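Local coordinates for SnoaL-like domain-containing protein (Xanthomonas campestris pv. campestris, PDB 3G8Z) that is of unknown function but has the cystatin-like fold of SnoaL-like proteins, a family named after a polyketide cyclase, at residues 32-37 with 84-89; 101-106 with 118-123. All coordinates share one frame; numbering follows the deposited sequence.

Contact 1: 32-37 with 84-89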
# COMPACT_ATOMS: atom_id res chain seq x y z
N ALA A 32 -5.27 6.60 -17.28
CA ALA A 32 -6.15 7.75 -17.50
C ALA A 32 -5.61 9.00 -16.80
O ALA A 32 -5.62 10.10 -17.36
CB ALA A 32 -7.58 7.41 -17.07
N ILE A 33 -5.11 8.82 -15.59
CA ILE A 33 -4.40 9.92 -14.90
C ILE A 33 -3.23 10.38 -15.75
O ILE A 33 -3.08 11.57 -16.04
CB ILE A 33 -3.92 9.50 -13.51
CG1 ILE A 33 -5.12 9.35 -12.58
CG2 ILE A 33 -2.94 10.51 -12.92
CD1 ILE A 33 -4.76 8.67 -11.33
N GLN A 34 -2.43 9.44 -16.23
CA GLN A 34 -1.23 9.79 -16.96
C GLN A 34 -1.50 10.50 -18.28
O GLN A 34 -0.73 11.37 -18.70
CB GLN A 34 -0.37 8.56 -17.21
CG GLN A 34 0.29 8.05 -15.93
CD GLN A 34 1.21 6.90 -16.19
OE1 GLN A 34 0.88 5.99 -16.95
NE2 GLN A 34 2.38 6.92 -15.54
N THR A 35 -2.61 10.14 -18.93
CA THR A 35 -2.91 10.73 -20.23
C THR A 35 -3.97 11.81 -20.14
O THR A 35 -4.39 12.33 -21.16
CB THR A 35 -3.39 9.65 -21.21
OG1 THR A 35 -4.53 9.00 -20.65
CG2 THR A 35 -2.26 8.64 -21.49
N GLY A 36 -4.39 12.15 -18.93
CA GLY A 36 -5.43 13.16 -18.73
C GLY A 36 -6.79 12.83 -19.28
O GLY A 36 -7.53 13.71 -19.72
N ASP A 37 -7.15 11.55 -19.25
CA ASP A 37 -8.43 11.09 -19.77
C ASP A 37 -9.50 11.24 -18.69
O ASP A 37 -9.78 10.31 -17.94
CB ASP A 37 -8.32 9.62 -20.22
CG ASP A 37 -9.63 9.06 -20.76
OD1 ASP A 37 -10.59 9.84 -20.92
OD2 ASP A 37 -9.70 7.83 -21.00
N PHE A 84 1.41 18.15 -11.87
CA PHE A 84 1.40 16.98 -11.01
C PHE A 84 1.16 15.73 -11.83
O PHE A 84 0.21 15.67 -12.61
CB PHE A 84 0.37 17.06 -9.91
CG PHE A 84 0.37 15.85 -9.04
CD1 PHE A 84 1.31 15.71 -8.04
CD2 PHE A 84 -0.52 14.84 -9.26
CE1 PHE A 84 1.34 14.59 -7.25
CE2 PHE A 84 -0.48 13.69 -8.45
CZ PHE A 84 0.46 13.58 -7.46
N ALA A 85 2.04 14.75 -11.68
CA ALA A 85 2.01 13.56 -12.51
C ALA A 85 2.49 12.31 -11.80
O ALA A 85 3.36 12.36 -10.92
CB ALA A 85 2.84 13.79 -13.75
N ILE A 86 1.89 11.20 -12.18
CA ILE A 86 2.45 9.90 -11.89
C ILE A 86 3.45 9.65 -13.00
O ILE A 86 3.09 9.25 -14.12
CB ILE A 86 1.37 8.82 -11.83
CG1 ILE A 86 0.35 9.17 -10.74
CG2 ILE A 86 2.00 7.47 -11.55
CD1 ILE A 86 -0.81 8.17 -10.59
N SER A 87 4.72 9.92 -12.70
CA SER A 87 5.76 9.89 -13.72
C SER A 87 6.17 8.48 -14.06
O SER A 87 6.69 8.23 -15.16
CB SER A 87 6.97 10.73 -13.27
OG SER A 87 7.28 10.51 -11.91
N ARG A 88 5.91 7.54 -13.15
CA ARG A 88 6.25 6.16 -13.39
C ARG A 88 5.41 5.29 -12.51
O ARG A 88 5.29 5.57 -11.33
CB ARG A 88 7.74 5.88 -13.08
CG ARG A 88 8.24 4.55 -13.70
CD ARG A 88 9.61 4.14 -13.20
NE ARG A 88 9.59 3.98 -11.74
CZ ARG A 88 10.20 4.80 -10.89
NH1 ARG A 88 10.89 5.84 -11.34
NH2 ARG A 88 10.11 4.59 -9.58
N ALA A 89 4.83 4.24 -13.08
CA ALA A 89 4.14 3.24 -12.31
C ALA A 89 5.00 1.99 -12.33
O ALA A 89 5.45 1.55 -13.38
CB ALA A 89 2.76 2.93 -12.89

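Contact 2: 101-106 with 118-123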
# COMPACT_ATOMS: atom_id res chain seq x y z
N ILE A 101 -0.50 0.17 -5.95
CA ILE A 101 0.32 0.55 -7.07
C ILE A 101 1.48 1.35 -6.53
O ILE A 101 1.27 2.42 -5.96
CB ILE A 101 -0.44 1.42 -8.09
CG1 ILE A 101 -1.81 0.77 -8.39
CG2 ILE A 101 0.43 1.60 -9.36
CD1 ILE A 101 -2.96 1.72 -8.54
N THR A 102 2.69 0.84 -6.72
CA THR A 102 3.90 1.54 -6.37
C THR A 102 4.26 2.41 -7.55
O THR A 102 4.13 1.99 -8.71
CB THR A 102 5.07 0.57 -6.04
OG1 THR A 102 5.16 -0.43 -7.06
CG2 THR A 102 4.81 -0.12 -4.71
N LEU A 103 4.71 3.61 -7.26
CA LEU A 103 4.87 4.60 -8.30
C LEU A 103 5.79 5.72 -7.89
O LEU A 103 6.30 5.78 -6.76
CB LEU A 103 3.50 5.12 -8.74
CG LEU A 103 2.55 5.59 -7.66
CD1 LEU A 103 3.02 6.95 -7.14
CD2 LEU A 103 1.09 5.61 -8.17
N GLU A 104 6.06 6.57 -8.87
CA GLU A 104 6.78 7.81 -8.66
C GLU A 104 5.88 8.95 -9.09
O GLU A 104 5.22 8.88 -10.13
CB GLU A 104 8.05 7.84 -9.50
CG GLU A 104 8.90 9.07 -9.23
CD GLU A 104 9.95 9.32 -10.29
OE1 GLU A 104 9.57 9.50 -11.49
OE2 GLU A 104 11.14 9.35 -9.91
N PHE A 105 5.84 10.01 -8.29
CA PHE A 105 5.16 11.17 -8.78
C PHE A 105 6.05 12.39 -8.74
O PHE A 105 7.07 12.41 -8.04
CB PHE A 105 3.81 11.36 -8.11
CG PHE A 105 3.87 11.55 -6.65
CD1 PHE A 105 4.01 12.81 -6.12
CD2 PHE A 105 3.76 10.46 -5.79
CE1 PHE A 105 4.06 13.01 -4.74
CE2 PHE A 105 3.82 10.63 -4.42
CZ PHE A 105 3.97 11.91 -3.88
N SER A 106 5.71 13.36 -9.58
CA SER A 106 6.52 14.53 -9.76
C SER A 106 5.64 15.73 -10.10
O SER A 106 4.43 15.62 -10.29
CB SER A 106 7.52 14.27 -10.88
OG SER A 106 6.82 13.96 -12.06
N GLY A 118 5.74 6.94 -4.23
CA GLY A 118 4.44 6.90 -3.57
C GLY A 118 3.80 5.55 -3.75
O GLY A 118 4.32 4.70 -4.47
N VAL A 119 2.67 5.35 -3.09
CA VAL A 119 1.84 4.17 -3.31
C VAL A 119 0.40 4.63 -3.34
O VAL A 119 -0.00 5.40 -2.49
CB VAL A 119 2.01 3.11 -2.18
CG1 VAL A 119 1.21 1.80 -2.48
CG2 VAL A 119 3.48 2.79 -1.94
N ASP A 120 -0.34 4.20 -4.36
CA ASP A 120 -1.79 4.40 -4.40
C ASP A 120 -2.43 3.11 -4.02
O ASP A 120 -2.10 2.07 -4.58
CB ASP A 120 -2.28 4.78 -5.78
CG ASP A 120 -1.96 6.18 -6.15
OD1 ASP A 120 -1.05 6.78 -5.51
OD2 ASP A 120 -2.62 6.69 -7.10
N LEU A 121 -3.34 3.17 -3.05
CA LEU A 121 -4.14 2.02 -2.68
C LEU A 121 -5.56 2.24 -3.18
O LEU A 121 -6.19 3.23 -2.82
CB LEU A 121 -4.14 1.78 -1.16
CG LEU A 121 -3.16 0.73 -0.59
CD1 LEU A 121 -3.53 -0.67 -1.05
CD2 LEU A 121 -1.74 1.05 -1.02
N LEU A 122 -6.06 1.32 -4.00
CA LEU A 122 -7.41 1.40 -4.55
C LEU A 122 -8.21 0.22 -4.08
O LEU A 122 -7.72 -0.92 -4.12
CB LEU A 122 -7.41 1.37 -6.09
CG LEU A 122 -6.47 2.33 -6.82
CD1 LEU A 122 -6.59 2.14 -8.34
CD2 LEU A 122 -6.73 3.76 -6.44
N ARG A 123 -9.44 0.47 -3.65
CA ARG A 123 -10.38 -0.59 -3.37
C ARG A 123 -11.37 -0.62 -4.52
O ARG A 123 -11.93 0.40 -4.87
CB ARG A 123 -11.13 -0.38 -2.06
CG ARG A 123 -11.96 -1.59 -1.69
CD ARG A 123 -12.40 -1.62 -0.22
NE ARG A 123 -13.06 -0.41 0.21
CZ ARG A 123 -14.38 -0.19 0.18
NH1 ARG A 123 -15.23 -1.10 -0.30
NH2 ARG A 123 -14.87 0.95 0.62

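Contact 1: 32-37 with 84-89
Q34, on the last turn of helix 22-35, comes nearest to I86 of strand 85-95, with their CA atoms 6.3 Å apart. The two elements are joined by one side-chain hydrogen bond and one small apolar contact. The Q34 chain is extended beyond CG (chi2 -176°), which carries its amide across to the strand. There NE2 of Q34 donates to the backbone O of I86 at 2.8 Å, and the N-H points almost straight at its acceptor (169°). The acceptor lies close to the plane of the Q34 amide, but NE2 sits above the carbonyl plane of I86, 37° out of it, and not on a lone pair. CG of Q34 also rests against the same oxygen at 3.5 Å.

One residue earlier on the helix, I33 turns its side chain toward I86. CG2 of I33 meets CD1 of I86 at 3.9 Å, and the two methyls named CD1 are 4.0 Å apart. I86 is buried and also packs on I30 of the same helix and on L103 of the next strand. I33 reaches L41 of helix 38-44 as well, and a bound glycerol lies close to its side chain.

Just after I86 in the strand, S87 and R88 both face E104 in a classic beta bulge. After Q34 the helix ends in a Schellman motif at G36, which has a positive phi. The contact thus lays the C-terminal end of the first helix on the edge strand of the curved sheet, as in the cystatin-like alpha+beta fold.

Contact 2: 101-106 with 118-123
G118 pairs with L103 in the antiparallel beta hairpin of strands 98-109 and 112-125, inside the sheet of the cystatin-like fold. The short strand segments run at 138° to each other. G118 and L103 are a hydrogen-bonded pair. G118 N donates to L103 O at 2.8 Å, from above the carbonyl plane, and L103 N returns a bond to G118 O. With no side chain on G118, its CA takes the edge of the F105 ring, near the ring plane, at CE2. The methyl CD1 of L103 also lies at that ring edge and covers the G118 carbonyl.

V119 and T102 form a non-hydrogen-bonded pair. The CA of V119 gives a CA-H...O contact to I101 O at 3.2 Å, and its CG1 lies 3.5 Å from that oxygen. V119 and T102, whose OG1 is bonded to the backbone N of D91, share a sheet face that meets the second subunit, where T102 packs on V119 of that subunit and V119 on its T102.

D120 returns to the face of L103, I101 and F105. It forms a hydrogen-bonded pair with I101: I101 N to D120 O at 2.8 Å and D120 N to I101 O at 2.9 Å. The side chains of D120 and L103 cross at about a right angle, and CD2 of L103 lies 3.6 Å from OD1 of D120. OD2 of D120 is hydrogen-bonded to a bound glycerol, which probably comes from the crystallisation liquor but may mark a pocket.

L122 and I101 pack under helix 22-35, both on A26. CG of L122 sits beside the backbone N (chi1 -50°), and its CD1, anti along the chain, comes to I101 CD1 at 3.7 Å.

Contact 2 is buried and contact 1 is a surface contact, although their centres are only about 11 Å apart. They meet because strand 85-95, used by contact 1, lies next to strand 98-109, used by contact 2, in one sheet. R88 O of contact 1 lies 2.8 Å from E104 N of contact 2, a backbone hydrogen bond between the two strands. Contact 1 sets a helix end on the edge strand through one side-chain amide bond and a few methyls. Contact 2 joins two strands inside the sheet by four backbone bonds. Helix 22-35 reaches both contacts.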